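PDB 5GT5: pectate lyase from Paenibacillus sp. 0602, which cleaves polygalacturonate and partly methylated pectin by endo-acting, probably calcium-dependent beta-elimination. Local coordinates for residues T264-Y270 with H286-M292; V336-V340 with L413-L419. The protein carries 1 engineered substitution. All coordinates share one frame; numbering follows the deposited sequence.

Contact 1 (T264-Y270 with H286-M292)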
loop_
_atom_site.group_PDB
_atom_site.type_symbol
_atom_site.label_atom_id
_atom_site.label_comp_id
_atom_site.label_asym_id
_atom_site.label_seq_id
_atom_site.Cartn_x
_atom_site.Cartn_y
_atom_site.Cartn_z
ATOM N N THR A 264 5.533 12.716 3.213
ATOM C CA THR A 264 5.180 13.835 4.077
ATOM C C THR A 264 6.299 14.049 5.059
ATOM O O THR A 264 6.744 13.091 5.719
ATOM C CB THR A 264 3.903 13.531 4.883
ATOM O OG1 THR A 264 2.856 13.169 3.978
ATOM C CG2 THR A 264 3.478 14.722 5.732
ATOM N N LEU A 265 6.744 15.304 5.192
ATOM C CA LEU A 265 7.723 15.718 6.226
ATOM C C LEU A 265 7.037 16.727 7.146
ATOM O O LEU A 265 6.471 17.705 6.652
ATOM C CB LEU A 265 8.922 16.426 5.575
ATOM C CG LEU A 265 9.590 15.688 4.407
ATOM C CD1 LEU A 265 10.675 16.554 3.794
ATOM C CD2 LEU A 265 10.167 14.340 4.864
ATOM N N HIS A 266 7.076 16.543 8.460
ATOM C CA HIS A 266 6.468 17.556 9.321
ATOM C C HIS A 266 7.035 17.570 10.715
ATOM O O HIS A 266 7.439 16.517 11.249
ATOM C CB HIS A 266 4.924 17.494 9.321
ATOM C CG HIS A 266 4.339 16.415 10.156
ATOM N ND1 HIS A 266 4.060 16.585 11.502
ATOM C CD2 HIS A 266 3.932 15.158 9.847
ATOM C CE1 HIS A 266 3.537 15.478 11.979
ATOM N NE2 HIS A 266 3.443 14.588 10.993
ATOM N N HIS A 267 7.088 18.772 11.306
ATOM C CA HIS A 267 7.657 18.941 12.656
ATOM C C HIS A 267 9.073 18.370 12.729
ATOM O O HIS A 267 9.491 17.779 13.723
ATOM C CB HIS A 267 6.707 18.367 13.741
ATOM C CG HIS A 267 5.431 19.139 13.855
ATOM N ND1 HIS A 267 4.322 18.885 13.062
ATOM C CD2 HIS A 267 5.099 20.229 14.603
ATOM C CE1 HIS A 267 3.383 19.772 13.313
ATOM N NE2 HIS A 267 3.823 20.591 14.266
ATOM N N ASN A 268 9.825 18.565 11.641
ATOM C CA ASN A 268 11.240 18.185 11.603
ATOM C C ASN A 268 12.111 19.405 11.642
ATOM O O ASN A 268 11.726 20.470 11.133
ATOM C CB ASN A 268 11.617 17.428 10.329
ATOM C CG ASN A 268 10.883 16.121 10.179
ATOM O OD1 ASN A 268 10.478 15.477 11.174
ATOM N ND2 ASN A 268 10.704 15.705 8.920
ATOM N N VAL A 269 13.292 19.254 12.233
ATOM C CA VAL A 269 14.319 20.310 12.195
ATOM C C VAL A 269 15.482 19.847 11.339
ATOM O O VAL A 269 16.049 18.774 11.585
ATOM C CB VAL A 269 14.832 20.656 13.615
ATOM C CG1 VAL A 269 15.979 21.689 13.573
ATOM C CG2 VAL A 269 13.696 21.157 14.484
ATOM N N TYR A 270 15.814 20.639 10.318
ATOM C CA TYR A 270 16.962 20.381 9.438
ATOM C C TYR A 270 17.995 21.443 9.752
ATOM O O TYR A 270 17.895 22.571 9.251
ATOM C CB TYR A 270 16.542 20.459 7.952
ATOM C CG TYR A 270 15.547 19.364 7.584
ATOM C CD1 TYR A 270 15.989 18.100 7.213
ATOM C CD2 TYR A 270 14.177 19.609 7.627
ATOM C CE1 TYR A 270 15.084 17.071 6.936
ATOM C CE2 TYR A 270 13.255 18.609 7.309
ATOM C CZ TYR A 270 13.723 17.339 6.977
ATOM O OH TYR A 270 12.810 16.356 6.678
ATOM N N HIS A 286 5.037 16.616 0.504
ATOM C CA HIS A 286 4.403 17.653 1.312
ATOM C C HIS A 286 5.211 17.842 2.583
ATOM O O HIS A 286 5.371 16.889 3.368
ATOM C CB HIS A 286 2.956 17.221 1.621
ATOM C CG HIS A 286 2.203 18.168 2.512
ATOM N ND1 HIS A 286 1.307 17.726 3.461
ATOM C CD2 HIS A 286 2.165 19.519 2.549
ATOM C CE1 HIS A 286 0.785 18.768 4.087
ATOM N NE2 HIS A 286 1.293 19.865 3.569
ATOM N N ALA A 287 5.726 19.055 2.780
ATOM C CA ALA A 287 6.389 19.429 4.022
ATOM C C ALA A 287 5.561 20.510 4.704
ATOM O O ALA A 287 5.202 21.523 4.099
ATOM C CB ALA A 287 7.786 19.917 3.761
ATOM N N TYR A 288 5.226 20.273 5.962
ATOM C CA TYR A 288 4.564 21.301 6.756
ATOM C C TYR A 288 5.190 21.421 8.124
ATOM O O TYR A 288 5.654 20.441 8.706
ATOM C CB TYR A 288 3.046 21.083 6.840
ATOM C CG TYR A 288 2.521 19.891 7.651
ATOM C CD1 TYR A 288 2.346 18.636 7.055
ATOM C CD2 TYR A 288 2.140 20.039 9.003
ATOM C CE1 TYR A 288 1.791 17.581 7.764
ATOM C CE2 TYR A 288 1.596 18.967 9.730
ATOM C CZ TYR A 288 1.455 17.744 9.104
ATOM O OH TYR A 288 0.919 16.684 9.796
ATOM N N ASN A 289 5.236 22.645 8.653
ATOM C CA ASN A 289 5.801 22.876 9.984
ATOM C C ASN A 289 7.182 22.253 10.113
ATOM O O ASN A 289 7.475 21.578 11.102
ATOM C CB ASN A 289 4.891 22.318 11.091
ATOM C CG ASN A 289 3.569 23.092 11.263
ATOM O OD1 ASN A 289 2.602 22.517 11.763
ATOM N ND2 ASN A 289 3.533 24.374 10.892
ATOM N N ILE A 290 8.028 22.485 9.107
ATOM C CA ILE A 290 9.444 22.093 9.227
ATOM C C ILE A 290 10.308 23.325 9.375
ATOM O O ILE A 290 9.848 24.440 9.095
ATOM C CB ILE A 290 9.954 21.196 8.051
ATOM C CG1 ILE A 290 9.968 21.944 6.705
ATOM C CG2 ILE A 290 9.099 19.894 7.983
ATOM C CD1 ILE A 290 10.830 21.233 5.644
ATOM N N ILE A 291 11.543 23.130 9.836
ATOM C CA ILE A 291 12.535 24.198 9.963
ATOM C C ILE A 291 13.755 23.821 9.147
ATOM O O ILE A 291 14.274 22.703 9.303
ATOM C CB ILE A 291 12.961 24.385 11.418
ATOM C CG1 ILE A 291 11.751 24.809 12.252
ATOM C CG2 ILE A 291 14.071 25.437 11.533
ATOM C CD1 ILE A 291 12.066 24.929 13.720
ATOM N N MET A 292 14.194 24.714 8.252
ATOM C CA MET A 292 15.485 24.541 7.588
ATOM C C MET A 292 16.334 25.676 8.120
ATOM O O MET A 292 16.129 26.823 7.727
ATOM C CB MET A 292 15.380 24.696 6.068
ATOM C CG MET A 292 14.326 23.813 5.381
ATOM S SD MET A 292 14.308 24.265 3.618
ATOM C CE MET A 292 12.738 23.579 3.101
#
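Leu265 packs against Ala287 and Ile290 at the apolar centre of two neighbouring coils of the parallel beta-helix, the fold of polysaccharide lyase family 1. CB of Leu265 lies 4.1 Å from CB of Ala287, its bridge partner, and 4.2 Å from CG2 of Ile290. Ile290 passes the contact on through its other branch, whose CD1 comes obliquely to CE2 of Tyr270, 3.9 Å away. Parallel pairing comes in two runs, 264-266 with 286-288 and 269-270 with 291-292. In the first, Leu265 N donates to His286 O and Leu265 O accepts from Tyr288 N; in the second, Ile291 N reaches Asn268 O and Tyr270 N reaches Ile291 O. Between the runs both chains bend through left-handed backbone angles at His267 and Asn289, and His267 N makes two weak bonds, to Tyr288 O and Asn289 O. On the opposite sheet face from Leu265, His266 sets CB over the Tyr288 ring as a CH-pi contact, 3.4 Å from the centroid and 7° off the normal. With CG between backbone N and carbonyl carbon (chi1 78°), its imidazole is laid over the hydroxyl end of Tyr288. The rings are nearly parallel, at 6°, but slid so far that Tyr288 OH lies over the imidazole's centre; that hydroxyl bonds to Thr10. His267 takes Asn289 CB over one face, sends NE2 to Asp414, and shares a 2.8 Å hydrogen bond between its ND1 and His266 ND1.

Contact 2 (V336-V340 with L413-L419)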
loop_
_atom_site.group_PDB
_atom_site.type_symbol
_atom_site.label_atom_id
_atom_site.label_comp_id
_atom_site.label_asym_id
_atom_site.label_seq_id
_atom_site.Cartn_x
_atom_site.Cartn_y
_atom_site.Cartn_z
ATOM N N VAL A 336 5.569 23.169 0.393
ATOM C CA VAL A 336 6.077 23.490 1.744
ATOM C C VAL A 336 5.162 24.518 2.354
ATOM O O VAL A 336 4.863 25.527 1.702
ATOM C CB VAL A 336 7.488 24.061 1.685
ATOM C CG1 VAL A 336 7.954 24.440 3.088
ATOM C CG2 VAL A 336 8.446 23.047 1.028
ATOM N N GLU A 337 4.681 24.289 3.572
ATOM C CA GLU A 337 3.834 25.291 4.214
ATOM C C GLU A 337 4.100 25.481 5.688
ATOM O O GLU A 337 4.524 24.553 6.392
ATOM C CB GLU A 337 2.352 25.058 3.952
ATOM C CG GLU A 337 1.806 23.824 4.540
ATOM C CD GLU A 337 0.378 23.499 4.072
ATOM O OE1 GLU A 337 -0.418 24.418 3.733
ATOM O OE2 GLU A 337 0.074 22.296 3.998
ATOM N N LYS A 338 3.825 26.691 6.164
ATOM C CA LYS A 338 3.864 27.001 7.578
ATOM C C LYS A 338 5.192 26.576 8.171
ATOM O O LYS A 338 5.259 25.958 9.221
ATOM C CB LYS A 338 2.674 26.332 8.292
ATOM C CG LYS A 338 1.297 26.742 7.775
ATOM C CD LYS A 338 0.829 28.076 8.352
ATOM C CE LYS A 338 -0.570 28.434 7.820
ATOM N NZ LYS A 338 -0.980 29.796 8.274
ATOM N N SER A 339 6.259 26.901 7.461
ATOM C CA SER A 339 7.587 26.491 7.883
ATOM C C SER A 339 8.464 27.701 8.199
ATOM O O SER A 339 8.009 28.849 8.076
ATOM C CB SER A 339 8.193 25.603 6.807
ATOM O OG SER A 339 7.456 24.374 6.745
ATOM N N VAL A 340 9.684 27.430 8.665
ATOM C CA VAL A 340 10.687 28.450 8.961
ATOM C C VAL A 340 11.973 28.099 8.221
ATOM O O VAL A 340 12.470 26.967 8.333
ATOM C CB VAL A 340 10.971 28.474 10.479
ATOM C CG1 VAL A 340 12.079 29.476 10.778
ATOM C CG2 VAL A 340 9.683 28.793 11.256
ATOM N N LEU A 413 -2.236 22.417 11.030
ATOM C CA LEU A 413 -1.056 23.259 10.846
ATOM C C LEU A 413 -0.819 24.150 12.048
ATOM O O LEU A 413 -1.746 24.825 12.514
ATOM C CB LEU A 413 -1.269 24.146 9.634
ATOM C CG LEU A 413 -1.225 23.456 8.276
ATOM C CD1 LEU A 413 -1.698 24.367 7.140
ATOM C CD2 LEU A 413 0.201 22.998 8.051
ATOM N N ASP A 414 0.412 24.148 12.558
ATOM C CA ASP A 414 0.815 25.119 13.566
ATOM C C ASP A 414 1.291 26.389 12.918
ATOM O O ASP A 414 1.641 26.391 11.737
ATOM C CB ASP A 414 1.942 24.579 14.436
ATOM C CG ASP A 414 1.568 23.307 15.131
ATOM O OD1 ASP A 414 0.352 23.051 15.291
ATOM O OD2 ASP A 414 2.493 22.556 15.519
ATOM N N ASP A 415 1.278 27.478 13.683
ATOM C CA ASP A 415 1.794 28.732 13.141
ATOM C C ASP A 415 3.312 28.702 13.089
ATOM O O ASP A 415 3.975 28.324 14.048
ATOM C CB ASP A 415 1.341 29.942 13.960
ATOM C CG ASP A 415 1.565 31.228 13.202
ATOM O OD1 ASP A 415 2.682 31.752 13.239
ATOM O OD2 ASP A 415 0.641 31.690 12.493
ATOM N N PRO A 416 3.888 29.140 11.967
ATOM C CA PRO A 416 5.353 29.105 11.928
ATOM C C PRO A 416 6.034 30.020 12.941
ATOM O O PRO A 416 7.198 29.794 13.247
ATOM C CB PRO A 416 5.674 29.540 10.493
ATOM C CG PRO A 416 4.442 30.288 10.054
ATOM C CD PRO A 416 3.303 29.615 10.699
ATOM N N SER A 417 5.339 31.028 13.465
ATOM C CA SER A 417 6.031 31.979 14.357
ATOM C C SER A 417 6.467 31.393 15.690
ATOM O O SER A 417 7.374 31.931 16.328
ATOM C CB SER A 417 5.191 33.240 14.626
ATOM O OG SER A 417 4.017 32.922 15.355
ATOM N N THR A 418 5.864 30.285 16.086
ATOM C CA THR A 418 6.239 29.658 17.358
ATOM C C THR A 418 6.867 28.287 17.139
ATOM O O THR A 418 7.101 27.522 18.078
ATOM C CB THR A 418 5.016 29.577 18.281
ATOM O OG1 THR A 418 3.937 28.924 17.605
ATOM C CG2 THR A 418 4.579 30.981 18.717
ATOM N N LEU A 419 7.156 27.981 15.881
ATOM C CA LEU A 419 7.596 26.630 15.525
ATOM C C LEU A 419 9.015 26.335 16.000
ATOM O O LEU A 419 9.305 25.235 16.465
ATOM C CB LEU A 419 7.513 26.471 14.003
ATOM C CG LEU A 419 7.776 25.058 13.471
ATOM C CD1 LEU A 419 6.709 24.122 13.929
ATOM C CD2 LEU A 419 7.815 25.053 11.945
HETATM O O HOH W 1 -0.665 29.855 11.094
#
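Lys338 lays its aliphatic chain across Leu413 and Pro416, part of the loop that runs along the outside of the beta-helix. Its CB starts 3.6 Å from Asp414 O and also faces Pro416 CD. CG, next along, crosses Leu413 at about a right angle, 3.9 Å from CD1 and equally close to CD2. The chain then bends at chi2 (-81°), bringing CD 3.7 Å from Pro416 CD, and runs extended through CE to the amine. At the tip, NZ donates to a water 2.8 Å away, which in turn donates to Asp415 OD2; the ammonium also forms a salt bridge with Asp368.

Two more patches flank this lysine. The methyls of Leu413 pack against the buried carboxylate end of Glu337, which is satisfied through OE2 by Tyr411 and His286. Further along, Pro416 CB rests 3.4 Å from Ser339 O, while Val340 CG2 lies 3.3 Å from Pro416 O and also touches Pro416 CB and CB of Leu419, the first residue of helix 419-423. An Asx turn holds residues 415-417: Asp415 OD1 accepts from Ser417 N at 2.8 Å, on its anti side but 22° out of the carboxylate plane, and from Ser417 OG above that plane.

Apolar contact thus joins the loop directly to the coil, while the charged tips of the partly exposed Lys338 and Asp415 work at its margin. Because Asp415 OD2 also has Arg379 as a salt-bridge partner, the water ties Lys338 into a network of alternating charges, which probably helps keep both the lysine and the aspartate ionised.

In the fold
Contact 1 comes first along the chain and closes before contact 2 opens, and their centres lie about 9 Å apart on the same side of the chain's centre. They share the stacked coils of the beta-helix: strand 262-271 pairs with 284-288, which pairs in turn with 333-337. Contact 1 is coil on coil and buried, whereas contact 2 sets the later loop 413-419 against the outside of the next coil. Asp414, the partner of His267, also gives its backbone N to Asn289 OD1, and Leu413 and Pro416 pack on Glu337 and Lys338, so the returning loop is fastened across three successive coils. Separately, the Glu337 carboxylate ties coil to coil through His286.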